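Local atomic coordinates of GphF Dehydratase 1 (Archangium violaceum, PDB entry 6MBF), a protein that probably dehydrates beta-hydroxyacyl intermediates and shifts the resulting double bond as a dehydratase domain of the gephyronic acid polyketide synthase. Residues Arg24-Thr29 / Ser63-Gly68; Val52-Met57 / Ser83-Arg88; Glu56-Ala61 / Glu102-His107. All coordinates share one frame; numbering follows the deposited sequence. Where two conformers were deposited one is given.

Interaction 1 of 3, residues Arg24-Thr29 / Ser63-Gly68; sequences RCFTGT and SRLLPG
Leu65 pushes its branched end against the rim of the Phe26 ring, its CG lying in the ring plane 3.7 Å from Phe26 CE2. The two methyls lie along this edge: Leu65 CD1 is 3.8 Å from Phe26 CE2, and Leu65 CD2 equally far from Phe26 CZ, so the forked leucine offers a flat ring three carbons. Both methyls also lie 3.9 Å from Arg24 CB, as the arginine base slides past in the opposite direction. A first torsion of -41° sets Arg24 CG beside the backbone N, where it meets Leu65 CD2 at 4.0 Å. Each half of a polyketide synthase dehydratase is a hotdog fold, a long helix cradled by a curved antiparallel sheet; this contact closes strand 23-30 on the last turn of helix 52-65. Strand alternation sends Arg24 and Phe26 toward the helix, Cys25 away. Cut back to an alanine, Leu65 would lose CG and both methyls, which is likely to open a gap beside the Phe26 edge and strip Arg24 CB of apolar cover. Arg64 adds the aliphatic part of its chain, CB 4.1 Å from Phe26 CZ, while its guanidinium reaches a salt bridge with Glu197 and the carbonyl of Ala60.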
ATOM      1  N   ARG A  24       0.611 -21.716  -7.884  1.00 20.63           N
ATOM      2  CA  ARG A  24       1.388 -21.432  -6.690  1.00 18.17           C
ATOM      3  C   ARG A  24       0.494 -20.822  -5.625  1.00 16.65           C
ATOM      4  O   ARG A  24      -0.492 -20.146  -5.934  1.00 20.23           O
ATOM      5  CB  ARG A  24       2.530 -20.464  -7.008  1.00 22.85           C
ATOM      6  CG  ARG A  24       3.248 -20.742  -8.322  1.00 33.46           C
ATOM      7  CD  ARG A  24       4.174 -21.932  -8.206  1.00 42.55           C
ATOM      8  NE  ARG A  24       5.259 -21.883  -9.187  1.00 46.31           N
ATOM      9  CZ  ARG A  24       5.293 -22.593 -10.312  1.00 56.07           C
ATOM     10  NH1 ARG A  24       4.300 -23.420 -10.605  1.00 50.18           N
ATOM     11  NH2 ARG A  24       6.326 -22.483 -11.139  1.00 54.42           N
ATOM     12  N   CYS A  25       0.862 -21.027  -4.362  1.00 17.98           N
ATOM     13  CA  CYS A  25       0.008 -20.554  -3.282  1.00 19.42           C
ATOM     14  C   CYS A  25       0.824 -20.265  -2.032  1.00 22.84           C
ATOM     15  O   CYS A  25       1.694 -21.053  -1.644  1.00 20.66           O
ATOM     16  CB  CYS A  25      -1.093 -21.571  -2.971  1.00 19.54           C
ATOM     17  SG  CYS A  25      -2.276 -21.031  -1.691  1.00 26.15           S
ATOM     18  N   PHE A  26       0.534 -19.120  -1.412  1.00 18.39           N
ATOM     19  CA  PHE A  26       1.035 -18.774  -0.091  1.00 18.02           C
ATOM     20  C   PHE A  26      -0.151 -18.669   0.860  1.00 18.65           C
ATOM     21  O   PHE A  26      -1.245 -18.251   0.464  1.00 20.27           O
ATOM     22  CB  PHE A  26       1.797 -17.429  -0.083  1.00 18.34           C
ATOM     23  CG  PHE A  26       3.014 -17.390  -0.979  1.00 20.99           C
ATOM     24  CD1 PHE A  26       4.280 -17.647  -0.469  1.00 22.35           C
ATOM     25  CD2 PHE A  26       2.892 -17.059  -2.321  1.00 22.43           C
ATOM     26  CE1 PHE A  26       5.400 -17.600  -1.295  1.00 21.25           C
ATOM     27  CE2 PHE A  26       4.007 -17.013  -3.151  1.00 26.01           C
ATOM     28  CZ  PHE A  26       5.261 -17.280  -2.631  1.00 23.66           C
ATOM     29  N   THR A  27       0.062 -19.029   2.119  1.00 18.32           N
ATOM     30  CA  THR A  27      -1.000 -18.822   3.093  1.00 17.94           C
ATOM     31  C   THR A  27      -0.407 -18.488   4.451  1.00 25.14           C
ATOM     32  O   THR A  27       0.694 -18.926   4.803  1.00 24.14           O
ATOM     33  CB  THR A  27      -1.922 -20.043   3.200  1.00 23.95           C
ATOM     34  OG1 THR A  27      -3.088 -19.690   3.953  1.00 39.31           O
ATOM     35  CG2 THR A  27      -1.205 -21.186   3.896  1.00 24.18           C
ATOM     36  N   GLY A  28      -1.156 -17.701   5.215  1.00 22.59           N
ATOM     37  CA  GLY A  28      -0.744 -17.356   6.558  1.00 27.81           C
ATOM     38  C   GLY A  28      -1.954 -16.894   7.334  1.00 24.89           C
ATOM     39  O   GLY A  28      -3.084 -16.921   6.842  1.00 25.61           O
ATOM     40  N   THR A  29      -1.697 -16.474   8.568  1.00 18.61           N
ATOM     41  CA  THR A  29      -2.709 -15.924   9.448  1.00 20.93           C
ATOM     42  C   THR A  29      -2.259 -14.552   9.919  1.00 17.00           C
ATOM     43  O   THR A  29      -1.096 -14.365  10.284  1.00 24.44           O
ATOM     44  CB  THR A  29      -2.948 -16.843  10.653  1.00 26.84           C
ATOM     45  OG1 THR A  29      -3.455 -18.106  10.199  1.00 33.59           O
ATOM     46  CG2 THR A  29      -3.938 -16.222  11.614  1.00 25.22           C
ATOM     47  N   SER A  63       8.953 -11.509  -5.775  1.00 15.59           N
ATOM     48  CA  SER A  63      10.339 -11.790  -5.422  1.00 17.74           C
ATOM     49  C   SER A  63      10.574 -13.284  -5.252  1.00 19.92           C
ATOM     50  O   SER A  63      11.623 -13.805  -5.652  1.00 21.61           O
ATOM     51  CB  SER A  63      10.718 -11.048  -4.145  1.00 20.94           C
ATOM     52  OG  SER A  63      12.084 -11.270  -3.825  1.00 22.92           O
ATOM     53  N   ARG A  64       9.610 -13.989  -4.670  1.00 17.01           N
ATOM     54  CA  ARG A  64       9.801 -15.393  -4.329  1.00 17.64           C
ATOM     55  C   ARG A  64       9.435 -16.342  -5.461  1.00 25.96           C
ATOM     56  O   ARG A  64      10.005 -17.436  -5.542  1.00 27.50           O
ATOM     57  CB  ARG A  64       8.992 -15.738  -3.076  1.00 17.21           C
ATOM     58  CG  ARG A  64       9.516 -15.041  -1.836  1.00 16.22           C
ATOM     59  CD  ARG A  64       8.429 -14.810  -0.777  1.00 22.20           C
ATOM     60  NE  ARG A  64       8.999 -14.278   0.458  1.00 22.39           N
ATOM     61  CZ  ARG A  64       9.385 -13.016   0.626  1.00 21.54           C
ATOM     62  NH1 ARG A  64       9.261 -12.137  -0.362  1.00 18.48           N
ATOM     63  NH2 ARG A  64       9.902 -12.631   1.786  1.00 22.63           N
ATOM     64  N   LEU A  65       8.508 -15.959  -6.339  1.00 18.08           N
ATOM     65  CA  LEU A  65       8.061 -16.853  -7.402  1.00 22.33           C
ATOM     66  C   LEU A  65       8.761 -16.616  -8.728  1.00 23.54           C
ATOM     67  O   LEU A  65       8.929 -17.562  -9.506  1.00 22.54           O
ATOM     68  CB  LEU A  65       6.554 -16.706  -7.631  1.00 21.91           C
ATOM     69  CG  LEU A  65       5.626 -17.155  -6.510  1.00 22.80           C
ATOM     70  CD1 LEU A  65       4.175 -16.945  -6.911  1.00 27.10           C
ATOM     71  CD2 LEU A  65       5.889 -18.611  -6.162  1.00 28.07           C
ATOM     72  N   LEU A  66       9.140 -15.385  -9.015  1.00 22.34           N
ATOM     73  CA  LEU A  66       9.599 -15.090 -10.363  1.00 23.23           C
ATOM     74  C   LEU A  66      11.116 -15.059 -10.423  1.00 22.48           C
ATOM     75  O   LEU A  66      11.769 -14.589  -9.482  1.00 24.33           O
ATOM     76  CB  LEU A  66       9.049 -13.748 -10.840  1.00 21.17           C
ATOM     77  CG  LEU A  66       7.524 -13.701 -10.946  1.00 28.82           C
ATOM     78  CD1 LEU A  66       7.061 -12.324 -11.357  1.00 22.50           C
ATOM     79  CD2 LEU A  66       7.012 -14.748 -11.928  1.00 33.62           C
ATOM     80  N   PRO A  67      11.690 -15.544 -11.518  1.00 24.74           N
ATOM     81  CA  PRO A  67      13.148 -15.629 -11.614  1.00 26.94           C
ATOM     82  C   PRO A  67      13.791 -14.273 -11.854  1.00 26.14           C
ATOM     83  O   PRO A  67      13.180 -13.336 -12.381  1.00 25.97           O
ATOM     84  CB  PRO A  67      13.361 -16.537 -12.827  1.00 27.88           C
ATOM     85  CG  PRO A  67      12.197 -16.207 -13.709  1.00 28.18           C
ATOM     86  CD  PRO A  67      11.032 -16.000 -12.760  1.00 28.29           C
ATOM     87  N   GLY A  68      15.052 -14.197 -11.475  1.00 24.89           N
ATOM     88  CA  GLY A  68      15.865 -13.038 -11.786  1.00 24.25           C
ATOM     89  C   GLY A  68      16.957 -12.855 -10.758  1.00 28.67           C
ATOM     90  O   GLY A  68      16.984 -13.506  -9.714  1.00 34.42           O
TER

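Interaction 2 of 3, residues Val52-Met57 / Ser83-Arg88; sequences VTYLEM and SPLVLR
Tyr54 reaches out from the first turns of helix 52-65, the central helix of this hotdog fold, and meets Leu85 in segment 83-88. The direct contact is one of van der Waals type, formed by the tip of the tyrosine: Tyr54 OH lies 3.3 Å from Leu85 CB, and the two side chains approach at a slant. In Leu85 the CG stands anti to the backbone N (chi1 174°), which carries the branched end away from the hydroxyl and leaves CB as the meeting point. Tyrosine suits this place because a long flat ring can span from the helix to segment 83-88 within the buried interior and still end in a polar group.

The polar link is indirect. Tyr54 OH and Leu85 N are 3.7 Å apart, too far for a bond, and a water joins them: it accepts from Leu85 N at 3.0 Å and is hydrogen-bonded to Tyr54 OH. The buried hydroxyl and the amide of Leu85 are thus both given a partner.

Further packing comes from strand 121-131, where His123 and Ala124 touch Tyr54. His123 also touches Leu85 and bonds through ND1 to Ser83 O, tying the loop to that strand. A bound magnesium ion lies about 7 Å from the Tyr54 side chain. The shorter half of the bridge is the 2.6 Å from the water to Tyr54 OH.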
ATOM      1  N   VAL A  52      -2.348  -1.003   0.757  1.00 15.05           N
ATOM      2  CA  VAL A  52      -0.921  -1.203   0.527  1.00 12.64           C
ATOM      3  C   VAL A  52      -0.472  -2.586   0.980  1.00 14.84           C
ATOM      4  O   VAL A  52       0.537  -3.095   0.485  1.00 16.73           O
ATOM      5  CB  VAL A  52      -0.070  -0.101   1.211  1.00 14.98           C
ATOM      6  CG1 VAL A  52      -0.183   1.219   0.454  1.00 13.02           C
ATOM      7  CG2 VAL A  52      -0.443   0.062   2.696  1.00 14.46           C
ATOM      8  N   THR A  53      -1.203  -3.199   1.919  1.00 15.32           N
ATOM      9  CA  THR A  53      -0.957  -4.580   2.312  1.00 15.10           C
ATOM     10  C   THR A  53      -0.921  -5.499   1.097  1.00 14.98           C
ATOM     11  O   THR A  53      -0.031  -6.349   0.976  1.00 15.16           O
ATOM     12  CB  THR A  53      -2.047  -5.033   3.286  1.00 13.15           C
ATOM     13  OG1 THR A  53      -2.094  -4.129   4.405  1.00 15.26           O
ATOM     14  CG2 THR A  53      -1.790  -6.458   3.774  1.00 15.78           C
ATOM     15  N   TYR A  54      -1.870  -5.314   0.177  1.00 13.10           N
ATOM     16  CA  TYR A  54      -1.956  -6.175  -1.001  1.00 18.40           C
ATOM     17  C   TYR A  54      -0.808  -5.905  -1.962  1.00 15.63           C
ATOM     18  O   TYR A  54      -0.287  -6.836  -2.589  1.00 15.10           O
ATOM     19  CB  TYR A  54      -3.301  -5.963  -1.702  1.00 13.48           C
ATOM     20  CG  TYR A  54      -4.468  -6.039  -0.748  1.00 14.59           C
ATOM     21  CD1 TYR A  54      -4.590  -7.103   0.137  1.00 16.72           C
ATOM     22  CD2 TYR A  54      -5.432  -5.035  -0.708  1.00 14.31           C
ATOM     23  CE1 TYR A  54      -5.650  -7.178   1.030  1.00 15.50           C
ATOM     24  CE2 TYR A  54      -6.500  -5.100   0.185  1.00 14.59           C
ATOM     25  CZ  TYR A  54      -6.603  -6.174   1.049  1.00 14.27           C
ATOM     26  OH  TYR A  54      -7.657  -6.243   1.939  1.00 18.11           O
ATOM     27  N   LEU A  55      -0.405  -4.643  -2.103  1.00 12.54           N
ATOM     28  CA  LEU A  55       0.733  -4.340  -2.966  1.00 15.12           C
ATOM     29  C   LEU A  55       2.005  -4.995  -2.438  1.00 13.08           C
ATOM     30  O   LEU A  55       2.793  -5.557  -3.213  1.00 14.68           O
ATOM     31  CB  LEU A  55       0.909  -2.826  -3.082  1.00 14.37           C
ATOM     32  CG  LEU A  55      -0.251  -2.057  -3.724  1.00 16.21           C
ATOM     33  CD1 LEU A  55       0.061  -0.567  -3.789  1.00 16.70           C
ATOM     34  CD2 LEU A  55      -0.519  -2.608  -5.119  1.00 15.50           C
ATOM     35  N   GLU A  56       2.215  -4.950  -1.115  1.00 13.66           N
ATOM     36  CA  GLU A  56       3.389  -5.596  -0.533  1.00 13.64           C
ATOM     37  C   GLU A  56       3.347  -7.107  -0.739  1.00 14.05           C
ATOM     38  O   GLU A  56       4.354  -7.720  -1.107  1.00 13.88           O
ATOM     39  CB  GLU A  56       3.511  -5.263   0.961  1.00 16.18           C
ATOM     40  CG  GLU A  56       4.490  -6.185   1.726  1.00 15.09           C
ATOM     41  CD  GLU A  56       5.945  -6.098   1.251  1.00 16.60           C
ATOM     42  OE1 GLU A  56       6.312  -5.195   0.459  1.00 18.22           O
ATOM     43  OE2 GLU A  56       6.741  -6.952   1.685  1.00 15.45           O
ATOM     44  N   MET A  57       2.189  -7.726  -0.496  1.00 16.67           N
ATOM     45  CA  MET A  57       2.076  -9.164  -0.710  1.00 14.36           C
ATOM     46  C   MET A  57       2.421  -9.533  -2.149  1.00 15.98           C
ATOM     47  O   MET A  57       3.113 -10.528  -2.396  1.00 15.23           O
ATOM     48  CB  MET A  57       0.673  -9.628  -0.348  1.00 15.19           C
ATOM     49  CG  MET A  57       0.395  -9.552   1.155  1.00 13.75           C
ATOM     50  SD  MET A  57      -1.328  -9.881   1.570  1.00 16.35           S
ATOM     51  CE  MET A  57      -1.435 -11.639   1.224  1.00 19.05           C
ATOM     52  N   SER A  83     -12.863  -5.995  -2.509  1.00 26.19           N
ATOM     53  CA  SER A  83     -13.677  -5.943  -1.299  1.00 18.92           C
ATOM     54  C   SER A  83     -12.705  -5.628  -0.176  1.00 20.12           C
ATOM     55  O   SER A  83     -11.628  -6.245  -0.119  1.00 21.26           O
ATOM     56  CB  SER A  83     -14.419  -7.241  -0.985  1.00 26.64           C
ATOM     57  OG  SER A  83     -15.599  -7.361  -1.760  1.00 42.70           O
ATOM     58  N   PRO A  84     -13.047  -4.705   0.719  1.00 21.06           N
ATOM     59  CA  PRO A  84     -12.179  -4.454   1.868  1.00 23.18           C
ATOM     60  C   PRO A  84     -12.125  -5.676   2.767  1.00 17.96           C
ATOM     61  O   PRO A  84     -13.041  -6.507   2.790  1.00 17.77           O
ATOM     62  CB  PRO A  84     -12.851  -3.267   2.568  1.00 25.32           C
ATOM     63  CG  PRO A  84     -14.284  -3.391   2.203  1.00 26.28           C
ATOM     64  CD  PRO A  84     -14.316  -3.962   0.810  1.00 23.63           C
ATOM     65  N   LEU A  85     -11.020  -5.795   3.492  1.00 15.66           N
ATOM     66  CA  LEU A  85     -10.861  -6.814   4.517  1.00 14.79           C
ATOM     67  C   LEU A  85     -11.083  -6.132   5.864  1.00 16.26           C
ATOM     68  O   LEU A  85     -10.262  -5.319   6.309  1.00 16.65           O
ATOM     69  CB  LEU A  85      -9.488  -7.481   4.431  1.00 17.10           C
ATOM     70  CG  LEU A  85      -9.140  -8.467   5.556  1.00 21.23           C
ATOM     71  CD1 LEU A  85     -10.275  -9.448   5.778  1.00 24.83           C
ATOM     72  CD2 LEU A  85      -7.843  -9.210   5.238  1.00 23.62           C
ATOM     73  N   VAL A  86     -12.208  -6.432   6.486  1.00 16.63           N
ATOM     74  CA  VAL A  86     -12.523  -5.902   7.804  1.00 15.35           C
ATOM     75  C   VAL A  86     -12.085  -6.930   8.828  1.00 15.01           C
ATOM     76  O   VAL A  86     -12.472  -8.103   8.743  1.00 20.95           O
ATOM     77  CB  VAL A  86     -14.024  -5.602   7.935  1.00 19.11           C
ATOM     78  CG1 VAL A  86     -14.339  -5.106   9.334  1.00 20.41           C
ATOM     79  CG2 VAL A  86     -14.469  -4.597   6.873  1.00 21.70           C
ATOM     80  N   LEU A  87     -11.264  -6.501   9.781  1.00 15.14           N
ATOM     81  CA  LEU A  87     -10.845  -7.331  10.898  1.00 12.00           C
ATOM     82  C   LEU A  87     -11.654  -6.965  12.134  1.00 15.69           C
ATOM     83  O   LEU A  87     -11.904  -5.786  12.396  1.00 19.74           O
ATOM     84  CB  LEU A  87      -9.355  -7.140  11.201  1.00 16.00           C
ATOM     85  CG  LEU A  87      -8.376  -7.502  10.079  1.00 17.32           C
ATOM     86  CD1 LEU A  87      -6.974  -7.068  10.493  1.00 18.90           C
ATOM     87  CD2 LEU A  87      -8.426  -9.003   9.745  1.00 17.22           C
ATOM     88  N   ARG A  88     -12.060  -7.974  12.898  1.00 16.91           N
ATOM     89  CA  ARG A  88     -12.514  -7.725  14.261  1.00 14.11           C
ATOM     90  C   ARG A  88     -11.310  -7.820  15.189  1.00 15.09           C
ATOM     91  O   ARG A  88     -10.527  -8.770  15.099  1.00 17.36           O
ATOM     92  CB  ARG A  88     -13.593  -8.720  14.691  1.00 15.09           C
ATOM     93  CG  ARG A  88     -14.669  -8.970  13.665  1.00 16.77           C
ATOM     94  CD  ARG A  88     -15.456  -7.726  13.280  1.00 23.60           C
ATOM     95  NE  ARG A  88     -16.500  -8.076  12.310  1.00 21.83           N
ATOM     96  CZ  ARG A  88     -17.204  -7.190  11.610  1.00 23.05           C
ATOM     97  NH1 ARG A  88     -16.989  -5.892  11.765  1.00 22.36           N
ATOM     98  NH2 ARG A  88     -18.121  -7.604  10.742  1.00 30.64           N
TER
HETATM   99  O   HOH W   1      -8.829  -3.980   2.614  1.00 16.26           O

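Interaction 3 of 3, residues Glu56-Ala61 / Glu102-His107; sequences EMALAA and ERFEIH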
ATOM      1  N   GLU A  56       2.215  -4.950  -1.115  1.00 13.66           N
ATOM      2  CA  GLU A  56       3.389  -5.596  -0.533  1.00 13.64           C
ATOM      3  C   GLU A  56       3.347  -7.107  -0.739  1.00 14.05           C
ATOM      4  O   GLU A  56       4.354  -7.720  -1.107  1.00 13.88           O
ATOM      5  CB  GLU A  56       3.511  -5.263   0.961  1.00 16.18           C
ATOM      6  CG  GLU A  56       4.490  -6.185   1.726  1.00 15.09           C
ATOM      7  CD  GLU A  56       5.945  -6.098   1.251  1.00 16.60           C
ATOM      8  OE1 GLU A  56       6.312  -5.195   0.459  1.00 18.22           O
ATOM      9  OE2 GLU A  56       6.741  -6.952   1.685  1.00 15.45           O
ATOM     10  N   MET A  57       2.189  -7.726  -0.496  1.00 16.67           N
ATOM     11  CA  MET A  57       2.076  -9.164  -0.710  1.00 14.36           C
ATOM     12  C   MET A  57       2.421  -9.533  -2.149  1.00 15.98           C
ATOM     13  O   MET A  57       3.113 -10.528  -2.396  1.00 15.23           O
ATOM     14  CB  MET A  57       0.673  -9.628  -0.348  1.00 15.19           C
ATOM     15  CG  MET A  57       0.395  -9.552   1.155  1.00 13.75           C
ATOM     16  SD  MET A  57      -1.328  -9.881   1.570  1.00 16.35           S
ATOM     17  CE  MET A  57      -1.435 -11.639   1.224  1.00 19.05           C
ATOM     18  N   ALA A  58       1.976  -8.719  -3.110  1.00 13.55           N
ATOM     19  CA  ALA A  58       2.261  -8.998  -4.515  1.00 13.64           C
ATOM     20  C   ALA A  58       3.741  -8.810  -4.838  1.00 15.53           C
ATOM     21  O   ALA A  58       4.326  -9.624  -5.565  1.00 15.85           O
ATOM     22  CB  ALA A  58       1.394  -8.117  -5.411  1.00 13.55           C
ATOM     23  N   LEU A  59       4.362  -7.746  -4.321  1.00 14.64           N
ATOM     24  CA  LEU A  59       5.799  -7.570  -4.524  1.00 14.31           C
ATOM     25  C   LEU A  59       6.581  -8.719  -3.912  1.00 18.56           C
ATOM     26  O   LEU A  59       7.543  -9.221  -4.509  1.00 14.98           O
ATOM     27  CB  LEU A  59       6.263  -6.244  -3.916  1.00 12.75           C
ATOM     28  CG  LEU A  59       5.762  -4.963  -4.564  1.00 11.88           C
ATOM     29  CD1 LEU A  59       5.931  -3.823  -3.578  1.00 13.38           C
ATOM     30  CD2 LEU A  59       6.521  -4.683  -5.876  1.00 16.18           C
ATOM     31  N   ALA A  60       6.172  -9.151  -2.719  1.00 14.47           N
ATOM     32  CA  ALA A  60       6.838 -10.252  -2.041  1.00 13.79           C
ATOM     33  C   ALA A  60       6.656 -11.552  -2.813  1.00 15.66           C
ATOM     34  O   ALA A  60       7.596 -12.346  -2.925  1.00 16.58           O
ATOM     35  CB  ALA A  60       6.309 -10.374  -0.610  1.00 16.87           C
ATOM     36  N   ALA A  61       5.461 -11.767  -3.372  1.00 15.22           N
ATOM     37  CA  ALA A  61       5.237 -12.938  -4.212  1.00 19.71           C
ATOM     38  C   ALA A  61       6.079 -12.870  -5.476  1.00 19.77           C
ATOM     39  O   ALA A  61       6.643 -13.881  -5.907  1.00 18.50           O
ATOM     40  CB  ALA A  61       3.755 -13.067  -4.568  1.00 15.94           C
ATOM     41  N   GLU A 102       1.392 -15.135 -14.667  1.00 24.83           N
ATOM     42  CA  GLU A 102       1.791 -13.872 -14.067  1.00 23.43           C
ATOM     43  C   GLU A 102       0.698 -13.253 -13.209  1.00 19.34           C
ATOM     44  O   GLU A 102       0.884 -12.145 -12.704  1.00 24.70           O
ATOM     45  CB  GLU A 102       2.214 -12.877 -15.156  1.00 29.66           C
ATOM     46  CG  GLU A 102       1.069 -12.105 -15.821  1.00 40.79           C
ATOM     47  CD  GLU A 102       0.167 -12.979 -16.681  1.00 50.12           C
ATOM     48  OE1 GLU A 102       0.446 -14.192 -16.812  1.00 40.25           O
ATOM     49  OE2 GLU A 102      -0.823 -12.446 -17.233  1.00 39.76           O
ATOM     50  N   ARG A 103      -0.433 -13.931 -13.010  0.51 17.01           N
ATOM     51  CA  ARG A 103      -1.585 -13.326 -12.344  0.51 19.09           C
ATOM     52  C   ARG A 103      -1.740 -13.835 -10.912  0.51 20.28           C
ATOM     53  O   ARG A 103      -1.591 -15.032 -10.647  0.51 21.67           O
ATOM     54  CB  ARG A 103      -2.870 -13.609 -13.125  0.51 26.96           C
ATOM     55  CG  ARG A 103      -2.751 -13.409 -14.627  0.51 30.06           C
ATOM     56  CD  ARG A 103      -4.059 -13.757 -15.321  0.51 34.05           C
ATOM     57  NE  ARG A 103      -4.824 -14.737 -14.554  0.51 31.88           N
ATOM     58  CZ  ARG A 103      -4.687 -16.054 -14.668  0.51 37.56           C
ATOM     59  NH1 ARG A 103      -3.816 -16.563 -15.532  0.51 34.34           N
ATOM     60  NH2 ARG A 103      -5.425 -16.863 -13.924  0.51 38.71           N
ATOM     61  N   PHE A 104      -2.074 -12.923  -9.995  1.00 17.40           N
ATOM     62  CA  PHE A 104      -2.228 -13.250  -8.585  1.00 21.47           C
ATOM     63  C   PHE A 104      -3.610 -12.828  -8.103  1.00 19.77           C
ATOM     64  O   PHE A 104      -4.265 -11.951  -8.681  1.00 16.60           O
ATOM     65  CB  PHE A 104      -1.139 -12.602  -7.713  1.00 20.56           C
ATOM     66  CG  PHE A 104      -1.337 -11.126  -7.491  1.00 21.76           C
ATOM     67  CD1 PHE A 104      -2.066 -10.663  -6.401  1.00 18.10           C
ATOM     68  CD2 PHE A 104      -0.785 -10.201  -8.364  1.00 18.39           C
ATOM     69  CE1 PHE A 104      -2.252  -9.306  -6.200  1.00 19.34           C
ATOM     70  CE2 PHE A 104      -0.965  -8.843  -8.165  1.00 17.07           C
ATOM     71  CZ  PHE A 104      -1.706  -8.397  -7.085  1.00 18.89           C
ATOM     72  N   GLU A 105      -4.052 -13.493  -7.038  1.00 15.31           N
ATOM     73  CA  GLU A 105      -5.270 -13.137  -6.326  1.00 16.90           C
ATOM     74  C   GLU A 105      -5.020 -13.254  -4.831  1.00 17.36           C
ATOM     75  O   GLU A 105      -4.320 -14.164  -4.377  1.00 18.59           O
ATOM     76  CB  GLU A 105      -6.451 -14.039  -6.695  1.00 17.57           C
ATOM     77  CG  GLU A 105      -6.883 -14.007  -8.138  1.00 21.14           C
ATOM     78  CD  GLU A 105      -8.101 -14.883  -8.352  1.00 32.51           C
ATOM     79  OE1 GLU A 105      -7.925 -16.084  -8.630  1.00 37.58           O
ATOM     80  OE2 GLU A 105      -9.232 -14.374  -8.199  1.00 30.71           O
ATOM     81  N   ILE A 106      -5.611 -12.343  -4.066  1.00 18.15           N
ATOM     82  CA  ILE A 106      -5.501 -12.344  -2.615  1.00 15.34           C
ATOM     83  C   ILE A 106      -6.897 -12.493  -2.030  1.00 17.55           C
ATOM     84  O   ILE A 106      -7.804 -11.719  -2.367  1.00 18.53           O
ATOM     85  CB  ILE A 106      -4.803 -11.071  -2.104  1.00 17.20           C
ATOM     86  CG1 ILE A 106      -3.379 -11.005  -2.673  1.00 15.28           C
ATOM     87  CG2 ILE A 106      -4.809 -11.026  -0.575  1.00 18.26           C
ATOM     88  CD1 ILE A 106      -2.579  -9.767  -2.209  1.00 17.83           C
ATOM     89  N   HIS A 107      -7.067 -13.501  -1.177  1.00 19.20           N
ATOM     90  CA  HIS A 107      -8.329 -13.820  -0.521  1.00 20.40           C
ATOM     91  C   HIS A 107      -8.109 -13.937   0.981  1.00 14.50           C
ATOM     92  O   HIS A 107      -6.992 -14.178   1.450  1.00 17.77           O
ATOM     93  CB  HIS A 107      -8.922 -15.155  -1.004  1.00 16.29           C
ATOM     94  CG  HIS A 107      -9.458 -15.140  -2.402  1.00 19.38           C
ATOM     95  ND1 HIS A 107      -8.646 -15.136  -3.518  1.00 17.93           N
ATOM     96  CD2 HIS A 107     -10.731 -15.189  -2.863  1.00 21.92           C
ATOM     97  CE1 HIS A 107      -9.397 -15.160  -4.605  1.00 21.20           C
ATOM     98  NE2 HIS A 107     -10.666 -15.193  -4.236  1.00 20.75           N
TER
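Ala58 sets its methyl over one face of Phe104, a CH-pi contact with Ala58 CB 3.8 Å from the ring centroid and 24° off the ring normal. This is the central helix of a hotdog fold lying against strand 103-109 of the sheet that wraps it. The methyl is shifted toward the rim of the ring, so Phe104 CZ is its nearest atom, at 3.5 Å. Alanine suits the site because a side chain of one carbon lets the helix settle directly on an aromatic face; the two CA atoms, of Ala58 and Phe104, come to 7.4 Å. The ring is brought under the methyl by a first torsion of 75°, with CG between the backbone N and the carbonyl carbon.

Next to Ala58 in the helix, Met57 lies across Ile106. Ile106 CD1 sits 3.7 Å from Met57 CB, and the methionine chain bends at its third torsion (chi3 71°), bringing CE to 3.9 Å from Ile106 CG2. Flexible methionine thus follows the two branches of a stiff isoleucine.

Around this shell, Val76 of strand 73-81 touches both Ala58 and Phe104, while Leu97 of strand 93-100 touches Ile106. On the sheet's other face, Glu105 forms salt bridges with Arg98 and Arg122. The helix turn itself is kept in shape by its backbone, with Ala61 N bonded to Met57 O at 2.8 Å.

How the interactions relate
All three interactions hold helix 52-65, taken in the order 2, 3, 1 from its first turns to its end. Interaction 3 is buried and wholly apolar, as befits a helix lying on the sheet. Interaction 1, about 8 Å away between centres, meets another strand of that sheet where the helix ends; it is only partly buried, so arginine chains share the apolar work. The two join where Phe26 CE2 lies 4.2 Å from Ala61 CB. Interaction 2 is buried too but faces segment 83-88, which lies outside the main sheet, and it alone brings in water. The segments of interactions 2 and 3 overlap at Glu56-Met57, and the two touch through Tyr54 O and Ile106 CD1, 3.7 Å apart.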